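Local coordinates for protein beta-1,4-galactanase (Humicola insolens, PDB 1HJQ) that hydrolyses the beta-1,4-galactosidic linkages of type I arabinogalactans, as a family 53 glycoside hydrolase with a TIM-barrel fold, at residues Asn313-Pro318 with Leu323-Val328; Tyr22-Gly27 with Leu36-Val41. One frame throughout, in Å; residues are numbered along the deposited sequence.

Contact 1: Asn313-Pro318 with Leu323-Val328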
# COMPACT_ATOMS: atom_id res chain seq x y z
N ASN A 313 -5.73 7.52 -13.95
CA ASN A 313 -5.44 6.14 -13.55
C ASN A 313 -6.60 5.56 -12.74
O ASN A 313 -6.50 4.46 -12.19
CB ASN A 313 -4.17 6.07 -12.70
CG ASN A 313 -2.91 6.32 -13.50
OD1 ASN A 313 -2.72 5.75 -14.57
ND2 ASN A 313 -2.03 7.17 -12.98
N THR A 314 -7.70 6.29 -12.66
CA THR A 314 -8.86 5.84 -11.90
C THR A 314 -9.66 4.75 -12.60
O THR A 314 -9.61 4.60 -13.81
CB THR A 314 -9.82 7.00 -11.62
OG1 THR A 314 -10.38 7.45 -12.86
CG2 THR A 314 -9.09 8.15 -10.95
N MET A 315 -10.41 4.00 -11.80
CA MET A 315 -11.25 2.94 -12.34
C MET A 315 -12.69 3.40 -12.20
O MET A 315 -13.62 2.60 -12.05
CB MET A 315 -11.01 1.63 -11.58
CG MET A 315 -9.57 1.16 -11.66
SD MET A 315 -9.32 -0.43 -10.91
CE MET A 315 -9.95 -1.44 -12.21
N PHE A 316 -12.86 4.71 -12.22
CA PHE A 316 -14.17 5.31 -12.13
C PHE A 316 -14.36 6.42 -13.16
O PHE A 316 -13.41 6.95 -13.73
CB PHE A 316 -14.42 5.89 -10.74
CG PHE A 316 -14.82 4.87 -9.73
CD1 PHE A 316 -13.89 3.99 -9.19
CD2 PHE A 316 -16.14 4.78 -9.31
CE1 PHE A 316 -14.27 3.04 -8.25
CE2 PHE A 316 -16.53 3.83 -8.38
CZ PHE A 316 -15.59 2.96 -7.85
N THR A 317 -15.61 6.74 -13.38
CA THR A 317 -16.02 7.78 -14.29
C THR A 317 -15.72 9.10 -13.60
O THR A 317 -15.64 9.16 -12.37
CB THR A 317 -17.54 7.63 -14.58
OG1 THR A 317 -17.71 7.12 -15.91
CG2 THR A 317 -18.26 8.93 -14.41
N PRO A 318 -15.53 10.17 -14.37
CA PRO A 318 -15.25 11.48 -13.79
C PRO A 318 -16.41 11.93 -12.90
O PRO A 318 -16.27 12.85 -12.10
CB PRO A 318 -15.09 12.37 -15.01
CG PRO A 318 -14.49 11.43 -16.02
CD PRO A 318 -15.33 10.19 -15.83
N LEU A 323 -16.27 1.76 -13.36
CA LEU A 323 -15.98 1.31 -14.71
C LEU A 323 -16.05 -0.22 -14.71
O LEU A 323 -15.94 -0.86 -13.67
CB LEU A 323 -14.59 1.79 -15.11
CG LEU A 323 -14.40 2.78 -16.25
CD1 LEU A 323 -15.55 3.79 -16.31
CD2 LEU A 323 -13.05 3.48 -16.06
N SER A 324 -16.24 -0.80 -15.90
CA SER A 324 -16.33 -2.25 -16.02
C SER A 324 -15.12 -2.95 -15.44
O SER A 324 -15.25 -3.99 -14.79
CB SER A 324 -16.46 -2.64 -17.49
OG SER A 324 -15.34 -2.20 -18.24
N SER A 325 -13.94 -2.38 -15.68
CA SER A 325 -12.68 -2.94 -15.21
C SER A 325 -12.58 -3.20 -13.71
O SER A 325 -11.77 -4.01 -13.27
CB SER A 325 -11.53 -2.01 -15.63
OG SER A 325 -11.75 -0.70 -15.15
N LEU A 326 -13.41 -2.53 -12.92
CA LEU A 326 -13.38 -2.73 -11.47
C LEU A 326 -13.72 -4.17 -11.08
O LEU A 326 -13.28 -4.66 -10.04
CB LEU A 326 -14.36 -1.78 -10.79
CG LEU A 326 -13.98 -1.11 -9.45
CD1 LEU A 326 -15.26 -0.86 -8.64
CD2 LEU A 326 -13.01 -1.97 -8.66
N SER A 327 -14.51 -4.85 -11.91
CA SER A 327 -14.92 -6.21 -11.61
C SER A 327 -13.85 -7.25 -11.91
O SER A 327 -14.12 -8.45 -11.89
CB SER A 327 -16.19 -6.57 -12.37
OG SER A 327 -15.93 -6.69 -13.75
N VAL A 328 -12.63 -6.79 -12.20
CA VAL A 328 -11.53 -7.70 -12.47
C VAL A 328 -11.17 -8.41 -11.16
O VAL A 328 -10.54 -9.46 -11.15
CB VAL A 328 -10.28 -6.95 -13.02
CG1 VAL A 328 -9.74 -5.97 -11.98
CG2 VAL A 328 -9.20 -7.94 -13.40
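Met-315 and Leu-323 hold together the two sides of a tight loop that follows strand 290-296, the last strand of the (beta/alpha)8 barrel, and leads to the short C-terminal helix 328-331. It is a worked example of a general way to close a loop, in which one backbone bond spans the fold-back and side chains pack around it. The polar part is that single bond: Leu-323 N donates to Met-315 O over 3.1 Å, fairly straight at 159° on the hydrogen but tilted 32° from the carbonyl plane.

Van der Waals contacts surround this bond. Leu-323 lays CB against the Met-315 carbonyl and spreads its branches along the opposing chain, CD2 lying 4.0 Å from Phe-316 N and CD1 4.0 Å from Thr-317 OG1. Met-315 reaches the other way: its chain turns at chi3 (78°) and carries CE to the 3-10 turn 324-327, 3.5 Å from Ser-325 OG. That hydroxyl has its polar partner in Gln-273 of helix 270-286, whose amide nitrogen also binds Thr-314 O, so one side chain links both sides of the loop to the barrel's outer layer.

The apolar pair is Phe-316 with Leu-326. Phe-316 starts out away from the other segment, yet its ring returns to it, and Leu-326 CD1 meets the ring obliquely. Helix 32-38 borders this pair, through Leu-32 on the phenylalanine and Ile-35 on the leucine. The nearest approach within the pair is 3.9 Å, between Phe-316 CZ and Leu-326 CD1.

Contact 2: Tyr22-Gly27 with Leu36-Val41; sequences YKNVNG and LAENGV
Glu-38 OE1 is gripped twice, by Asn-24 ND2 and, in a salt bridge, by Lys-30 NZ. This ties an Asx turn in the loop after helix 12-17 to the C-terminal end of helix 32-38, which precedes the second barrel strand. The hydrogen bond from the amide is nearly straight: ND2 of Asn-24 stands 3.2 Å from Glu-38 OE1 at 174°, with the acceptor in the amide plane and its syn lone pair in use. Glu-38 OE2 is nearer, 2.8 Å from Asn-24 ND2, but its poor angle makes that bond weak. Amide and carboxylate are turned well out of a common plane. The lysine would be expected to favour the charged form of the carboxylate.

Glu-38 crosses the gap by extension, CG pointing opposite its own N (chi1 -170°) and the chain straight beyond. The helix it leaves ends in a Schellman motif with Gly-40 at C-prime, closed by Val-41 N to Leu-36 O and Gly-40 N to Ala-37 O.

The amide of Asn-24 illustrates how one group can serve two structures. The type I turn 24-27 is closed by the backbone, Gly-27 N to Asn-24 O. While the amide nitrogen faces the helix, its oxygen accepts from Gln-28 N and closes the overlapping Asx turn: Asn-26 N lies 2.9 Å from Asn-24 OD1, above the carbonyl plane.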
# COMPACT_ATOMS: atom_id res chain seq x y z
N TYR A 22 -20.63 7.81 -5.65
CA TYR A 22 -20.20 6.63 -6.39
C TYR A 22 -21.35 5.71 -6.77
O TYR A 22 -22.35 5.62 -6.06
CB TYR A 22 -19.18 5.86 -5.57
CG TYR A 22 -17.89 6.61 -5.33
CD1 TYR A 22 -16.98 6.83 -6.37
CD2 TYR A 22 -17.58 7.12 -4.06
CE1 TYR A 22 -15.80 7.54 -6.17
CE2 TYR A 22 -16.39 7.83 -3.84
CZ TYR A 22 -15.51 8.04 -4.90
OH TYR A 22 -14.35 8.75 -4.69
N LYS A 23 -21.19 5.02 -7.89
CA LYS A 23 -22.19 4.08 -8.36
C LYS A 23 -21.45 2.89 -8.96
O LYS A 23 -20.30 3.02 -9.36
CB LYS A 23 -23.05 4.71 -9.46
CG LYS A 23 -23.63 6.08 -9.13
CD LYS A 23 -22.62 7.20 -9.33
CE LYS A 23 -23.23 8.54 -8.95
NZ LYS A 23 -22.30 9.67 -9.20
N ASN A 24 -22.10 1.73 -9.01
CA ASN A 24 -21.46 0.58 -9.62
C ASN A 24 -21.58 0.79 -11.13
O ASN A 24 -21.96 1.87 -11.57
CB ASN A 24 -22.14 -0.73 -9.19
CG ASN A 24 -23.65 -0.70 -9.34
OD1 ASN A 24 -24.19 -0.05 -10.24
ND2 ASN A 24 -24.34 -1.43 -8.47
N VAL A 25 -21.25 -0.24 -11.92
CA VAL A 25 -21.31 -0.11 -13.38
C VAL A 25 -22.70 0.21 -13.91
O VAL A 25 -22.85 0.74 -15.01
CB VAL A 25 -20.89 -1.41 -14.12
CG1 VAL A 25 -19.97 -1.07 -15.28
CG2 VAL A 25 -20.26 -2.37 -13.17
N ASN A 26 -23.72 -0.11 -13.13
CA ASN A 26 -25.10 0.10 -13.56
C ASN A 26 -25.70 1.43 -13.17
O ASN A 26 -26.88 1.69 -13.45
CB ASN A 26 -25.95 -1.06 -13.04
CG ASN A 26 -25.52 -2.39 -13.62
OD1 ASN A 26 -25.60 -3.43 -12.96
ND2 ASN A 26 -25.06 -2.37 -14.87
N GLY A 27 -24.91 2.28 -12.53
CA GLY A 27 -25.39 3.59 -12.14
C GLY A 27 -26.11 3.64 -10.80
O GLY A 27 -26.67 4.67 -10.43
N LEU A 36 -17.20 -1.65 -4.00
CA LEU A 36 -15.95 -2.42 -4.02
C LEU A 36 -16.19 -3.90 -3.76
O LEU A 36 -15.70 -4.75 -4.50
CB LEU A 36 -14.97 -1.89 -2.98
CG LEU A 36 -14.49 -0.45 -3.11
CD1 LEU A 36 -13.45 -0.20 -2.03
CD2 LEU A 36 -13.91 -0.20 -4.50
N ALA A 37 -16.93 -4.21 -2.69
CA ALA A 37 -17.22 -5.60 -2.35
C ALA A 37 -17.97 -6.26 -3.51
O ALA A 37 -17.74 -7.42 -3.84
CB ALA A 37 -18.05 -5.66 -1.07
N GLU A 38 -18.84 -5.47 -4.12
CA GLU A 38 -19.66 -5.88 -5.25
C GLU A 38 -18.80 -6.35 -6.43
O GLU A 38 -19.20 -7.23 -7.19
CB GLU A 38 -20.51 -4.69 -5.69
CG GLU A 38 -21.58 -4.99 -6.70
CD GLU A 38 -22.33 -3.75 -7.12
OE1 GLU A 38 -22.65 -2.91 -6.25
OE2 GLU A 38 -22.60 -3.61 -8.34
N ASN A 39 -17.62 -5.76 -6.57
CA ASN A 39 -16.73 -6.11 -7.67
C ASN A 39 -15.65 -7.14 -7.36
O ASN A 39 -14.74 -7.34 -8.16
CB ASN A 39 -16.09 -4.83 -8.21
CG ASN A 39 -16.99 -4.09 -9.17
OD1 ASN A 39 -16.99 -4.37 -10.37
ND2 ASN A 39 -17.77 -3.15 -8.64
N GLY A 40 -15.75 -7.80 -6.20
CA GLY A 40 -14.78 -8.82 -5.85
C GLY A 40 -13.69 -8.41 -4.88
O GLY A 40 -12.91 -9.26 -4.44
N VAL A 41 -13.60 -7.13 -4.55
CA VAL A 41 -12.58 -6.67 -3.61
C VAL A 41 -12.84 -7.33 -2.26
O VAL A 41 -13.98 -7.40 -1.82
CB VAL A 41 -12.63 -5.14 -3.44
CG1 VAL A 41 -11.69 -4.70 -2.31
CG2 VAL A 41 -12.25 -4.46 -4.75

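From the N terminus, contact 2 comes first: it joins the loop after helix 12-17 to the end of helix 32-38 and closes the intervening 28-35. The chain then runs through the rest of the barrel before contact 1 closes the much shorter 319-322, after the last strand. The two are in series, neither enclosing the other, yet their centres lie about 9 Å apart, as expected where closure of the barrel sets its first strand, 4-8, beside its last, 290-296. Edge-to-face packing of Tyr-22 with Phe-316 joins them, Asn-39 packs on Leu-326 and Ser-327, and Lys-23 forms backbone bonds with Gly-320 and Ala-322 inside the later loop.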